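Local coordinates for protein Sb(v)-as(v) reductase (Leishmania major, PDB 2J6P) that probably reduces pentavalent arsenate and antimonate to their trivalent forms, on a rhodanese-like fold related to that of Cdc25 phosphatases, at residues K24-D34 against L70-R81. Residues are numbered along the deposited sequence; the frame is centred on the assembly and turned at random.
With SO4 (sulfate ion), chain I.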
loop_
_atom_site.group_PDB
_atom_site.type_symbol
_atom_site.label_atom_id
_atom_site.label_comp_id
_atom_site.label_asym_id
_atom_site.label_seq_id
_atom_site.Cartn_x
_atom_site.Cartn_y
_atom_site.Cartn_z
ATOM N N LYS A 24 -22.675 -19.312 -16.208
ATOM C CA LYS A 24 -21.299 -19.967 -16.214
ATOM C C LYS A 24 -20.142 -19.125 -15.578
ATOM O O LYS A 24 -18.939 -19.562 -15.534
ATOM C CB LYS A 24 -20.909 -20.253 -17.672
ATOM C CG LYS A 24 -21.836 -21.268 -18.340
ATOM C CD LYS A 24 -21.489 -21.239 -19.805
ATOM C CE LYS A 24 -22.460 -22.034 -20.666
ATOM N NZ LYS A 24 -22.456 -21.274 -22.026
ATOM N N ALA A 25 -20.509 -17.910 -15.162
ATOM C CA ALA A 25 -19.507 -16.912 -14.695
ATOM C C ALA A 25 -19.699 -16.601 -13.226
ATOM O O ALA A 25 -20.870 -16.572 -12.704
ATOM C CB ALA A 25 -19.418 -15.615 -15.597
ATOM N N ALA A 26 -18.593 -16.471 -12.511
ATOM C CA ALA A 26 -18.660 -15.955 -11.153
ATOM C C ALA A 26 -17.716 -14.745 -11.020
ATOM O O ALA A 26 -16.650 -14.715 -11.672
ATOM C CB ALA A 26 -18.243 -17.073 -10.131
ATOM N N VAL A 27 -18.096 -13.779 -10.160
ATOM C CA VAL A 27 -17.334 -12.491 -9.998
ATOM C C VAL A 27 -16.881 -12.574 -8.560
ATOM O O VAL A 27 -17.697 -12.781 -7.697
ATOM C CB VAL A 27 -18.140 -11.283 -10.278
ATOM C CG1 VAL A 27 -17.316 -9.967 -9.969
ATOM C CG2 VAL A 27 -18.505 -11.320 -11.715
ATOM N N ILE A 28 -15.572 -12.612 -8.347
ATOM C CA ILE A 28 -14.983 -12.775 -6.969
ATOM C C ILE A 28 -14.438 -11.370 -6.587
ATOM O O ILE A 28 -13.555 -10.851 -7.208
ATOM C CB ILE A 28 -13.938 -13.809 -6.894
ATOM C CG1 ILE A 28 -14.381 -15.102 -7.667
ATOM C CG2 ILE A 28 -13.409 -13.981 -5.348
ATOM C CD1 ILE A 28 -15.569 -15.779 -7.104
ATOM N N ASP A 29 -15.097 -10.725 -5.658
ATOM C CA ASP A 29 -14.692 -9.408 -5.263
ATOM C C ASP A 29 -13.688 -9.582 -4.067
ATOM O O ASP A 29 -14.050 -10.147 -3.055
ATOM C CB ASP A 29 -15.910 -8.730 -4.710
ATOM C CG ASP A 29 -15.651 -7.259 -4.273
ATOM O OD1 ASP A 29 -14.485 -6.795 -4.048
ATOM O OD2 ASP A 29 -16.703 -6.595 -4.148
ATOM N N CYS A 30 -12.467 -9.096 -4.217
ATOM C CA CYS A 30 -11.428 -9.386 -3.218
ATOM C C CYS A 30 -11.177 -8.244 -2.318
ATOM O O CYS A 30 -10.169 -8.282 -1.600
ATOM C CB CYS A 30 -10.080 -9.649 -3.937
ATOM S SG CYS A 30 -10.271 -11.179 -5.048
ATOM N N ARG A 31 -12.085 -7.245 -2.330
ATOM C CA ARG A 31 -12.003 -6.038 -1.474
ATOM C C ARG A 31 -12.281 -6.292 -0.017
ATOM O O ARG A 31 -12.793 -7.332 0.334
ATOM C CB ARG A 31 -12.882 -4.921 -2.008
ATOM C CG ARG A 31 -12.161 -4.249 -3.263
ATOM C CD ARG A 31 -13.238 -3.267 -3.953
ATOM N NE ARG A 31 -14.512 -3.977 -4.195
ATOM C CZ ARG A 31 -15.556 -3.368 -4.685
ATOM N NH1 ARG A 31 -15.435 -2.053 -4.985
ATOM N NH2 ARG A 31 -16.663 -4.027 -4.910
ATOM N N ASP A 32 -11.938 -5.329 0.857
ATOM C CA ASP A 32 -12.143 -5.558 2.276
ATOM C C ASP A 32 -13.005 -4.451 2.964
ATOM O O ASP A 32 -14.222 -4.596 3.006
ATOM C CB ASP A 32 -10.740 -5.813 2.999
ATOM C CG ASP A 32 -9.643 -4.816 2.553
ATOM O OD1 ASP A 32 -8.737 -5.199 1.736
ATOM O OD2 ASP A 32 -9.664 -3.608 3.007
ATOM N N SER A 33 -12.399 -3.398 3.455
ATOM C CA SER A 33 -13.188 -2.334 4.078
ATOM C C SER A 33 -13.589 -1.326 3.019
ATOM O O SER A 33 -14.318 -0.416 3.334
ATOM C CB SER A 33 -12.358 -1.576 5.157
ATOM O OG SER A 33 -11.110 -1.201 4.555
ATOM N N ASP A 34 -13.081 -1.483 1.784
ATOM C CA ASP A 34 -13.509 -0.554 0.682
ATOM C C ASP A 34 -14.482 -1.266 -0.244
ATOM O O ASP A 34 -14.826 -0.751 -1.310
ATOM C CB ASP A 34 -12.291 -0.065 -0.147
ATOM C CG ASP A 34 -11.499 -1.241 -0.775
ATOM O OD1 ASP A 34 -11.562 -2.387 -0.238
ATOM O OD2 ASP A 34 -10.768 -1.052 -1.765
ATOM N N LEU A 70 -15.969 -19.660 -15.753
ATOM C CA LEU A 70 -15.029 -18.533 -15.582
ATOM C C LEU A 70 -15.157 -17.951 -14.155
ATOM O O LEU A 70 -16.319 -17.743 -13.663
ATOM C CB LEU A 70 -15.351 -17.376 -16.489
ATOM C CG LEU A 70 -15.004 -17.525 -17.979
ATOM C CD1 LEU A 70 -16.261 -18.244 -18.628
ATOM C CD2 LEU A 70 -14.649 -16.124 -18.674
ATOM N N ALA A 71 -14.017 -17.622 -13.544
ATOM C CA ALA A 71 -14.081 -16.941 -12.216
ATOM C C ALA A 71 -13.263 -15.695 -12.436
ATOM O O ALA A 71 -12.067 -15.786 -12.839
ATOM C CB ALA A 71 -13.478 -17.806 -11.176
ATOM N N VAL A 72 -13.919 -14.553 -12.247
ATOM C CA VAL A 72 -13.299 -13.259 -12.556
ATOM C C VAL A 72 -13.035 -12.537 -11.187
ATOM O O VAL A 72 -13.951 -12.205 -10.427
ATOM C CB VAL A 72 -14.247 -12.404 -13.417
ATOM C CG1 VAL A 72 -13.621 -11.027 -13.705
ATOM C CG2 VAL A 72 -14.514 -13.110 -14.825
ATOM N N PHE A 73 -11.772 -12.404 -10.843
ATOM C CA PHE A 73 -11.383 -11.796 -9.605
ATOM C C PHE A 73 -11.225 -10.268 -9.881
ATOM O O PHE A 73 -10.576 -9.873 -10.869
ATOM C CB PHE A 73 -10.063 -12.410 -9.214
ATOM C CG PHE A 73 -10.232 -13.877 -8.622
ATOM C CD1 PHE A 73 -10.587 -14.923 -9.446
ATOM C CD2 PHE A 73 -10.110 -14.100 -7.217
ATOM C CE1 PHE A 73 -10.858 -16.218 -8.912
ATOM C CE2 PHE A 73 -10.266 -15.366 -6.681
ATOM C CZ PHE A 73 -10.756 -16.411 -7.521
ATOM N N HIS A 74 -11.765 -9.438 -8.987
ATOM C CA HIS A 74 -11.399 -7.993 -9.054
ATOM C C HIS A 74 -11.220 -7.443 -7.633
ATOM O O HIS A 74 -11.712 -7.976 -6.647
ATOM C CB HIS A 74 -12.485 -7.195 -9.829
ATOM C CG HIS A 74 -13.722 -6.944 -8.990
ATOM N ND1 HIS A 74 -13.801 -5.894 -8.093
ATOM C CD2 HIS A 74 -14.937 -7.581 -8.943
ATOM C CE1 HIS A 74 -15.025 -5.889 -7.533
ATOM N NE2 HIS A 74 -15.726 -6.918 -8.013
ATOM N N CYS A 75 -10.560 -6.321 -7.543
ATOM C CA CYS A 75 -10.592 -5.595 -6.271
ATOM C C CYS A 75 -10.824 -4.130 -6.646
ATOM O O CYS A 75 -11.714 -3.888 -7.481
ATOM C CB CYS A 75 -9.375 -5.881 -5.405
ATOM S SG CYS A 75 -7.794 -5.445 -6.172
ATOM N N ALA A 76 -10.099 -3.173 -6.079
ATOM C CA ALA A 76 -10.318 -1.740 -6.465
ATOM C C ALA A 76 -9.528 -1.440 -7.708
ATOM O O ALA A 76 -10.085 -0.844 -8.616
ATOM C CB ALA A 76 -9.967 -0.673 -5.282
ATOM N N GLN A 77 -8.224 -1.794 -7.727
ATOM C CA GLN A 77 -7.393 -1.500 -8.923
ATOM C C GLN A 77 -6.997 -2.722 -9.585
ATOM O O GLN A 77 -6.447 -2.660 -10.688
ATOM C CB GLN A 77 -6.132 -0.731 -8.497
ATOM C CG GLN A 77 -6.538 0.722 -7.910
ATOM C CD GLN A 77 -5.321 1.549 -7.533
ATOM O OE1 GLN A 77 -4.241 1.409 -8.107
ATOM N NE2 GLN A 77 -5.492 2.409 -6.553
ATOM N N SER A 78 -7.269 -3.877 -8.947
ATOM C CA SER A 78 -6.800 -5.158 -9.471
ATOM C C SER A 78 -5.258 -5.276 -9.641
ATOM O O SER A 78 -4.737 -5.833 -10.678
ATOM C CB SER A 78 -7.561 -5.488 -10.774
ATOM O OG SER A 78 -8.874 -6.003 -10.428
ATOM N N LEU A 79 -4.528 -4.617 -8.731
ATOM C CA LEU A 79 -3.042 -4.594 -8.819
ATOM C C LEU A 79 -2.459 -5.458 -7.723
ATOM O O LEU A 79 -1.466 -6.133 -7.986
ATOM C CB LEU A 79 -2.423 -3.197 -8.697
ATOM C CG LEU A 79 -2.799 -2.125 -9.794
ATOM C CD1 LEU A 79 -1.876 -1.002 -9.519
ATOM C CD2 LEU A 79 -2.481 -2.651 -11.319
ATOM N N VAL A 80 -3.157 -5.533 -6.588
ATOM C CA VAL A 80 -2.624 -6.295 -5.451
ATOM C C VAL A 80 -3.644 -7.344 -5.040
ATOM O O VAL A 80 -3.388 -8.545 -5.120
ATOM C CB VAL A 80 -2.273 -5.360 -4.206
ATOM C CG1 VAL A 80 -1.790 -6.256 -2.945
ATOM C CG2 VAL A 80 -1.192 -4.240 -4.684
ATOM N N ARG A 81 -4.821 -6.907 -4.612
ATOM C CA ARG A 81 -5.677 -7.898 -3.944
ATOM C C ARG A 81 -6.275 -8.885 -4.907
ATOM O O ARG A 81 -6.404 -10.039 -4.548
ATOM C CB ARG A 81 -6.772 -7.226 -3.054
ATOM C CG ARG A 81 -6.046 -6.588 -1.898
ATOM C CD ARG A 81 -6.934 -5.642 -1.070
ATOM N NE ARG A 81 -7.249 -4.509 -1.965
ATOM C CZ ARG A 81 -8.308 -3.734 -1.796
ATOM N NH1 ARG A 81 -9.070 -3.842 -0.716
ATOM N NH2 ARG A 81 -8.553 -2.823 -2.684
HETATM S S SO4 I . -5.263 -2.647 -5.187
HETATM O O1 SO4 I . -5.198 -3.723 -4.196
HETATM O O2 SO4 I . -4.925 -3.278 -6.516
HETATM O O3 SO4 I . -4.329 -1.523 -4.941
HETATM O O4 SO4 I . -6.586 -2.117 -5.145
HETATM O O HOH W 1 -18.156 -6.571 -7.136
#
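A bend at chi3 (-67°) of Arg81 and an Asp34 CG held between its own backbone N and carbonyl carbon (chi1 58°) bring guanidinium and carboxylate together from opposite directions. The result is an end-on grip: Arg81 NH1 reaches Asp34 OD1 at 2.9 Å, and Arg81 NH2 reaches Asp34 OD2 at 3.0 Å. Arg81 NH1 also binds Asp32 OD1 at 2.8 Å, from above that carboxylate. Arginine suits this place because NE and the second N-H of NH2 turn to O1 and O4 of a sulfate, probably from the crystallisation liquor, that marks an anion site; the two carboxylates, a second shell, hold the guanidinium in place.

Behind this site, strands 25-29 and 70-74 pair in parallel. The Phe73 ring offers a broad face to Ile28 CB, 3.9 Å from its centroid, and its edge to Cys30 SG. On the sheet face carrying Asp29 and His74, the imidazole lies under Asp29 CA, and its ND1 holds Cys75 O in the ring plane. The Asp29 carboxylate takes Arg31 NE and NH2 side-on while accepting from Arg31 N. Backbone N-H groups of Gln77, Leu79, Val80 and Arg81 complete the anion cradle beside Cys75 SG, matching the CX5R loop of Cdc25-like rhodanese domains.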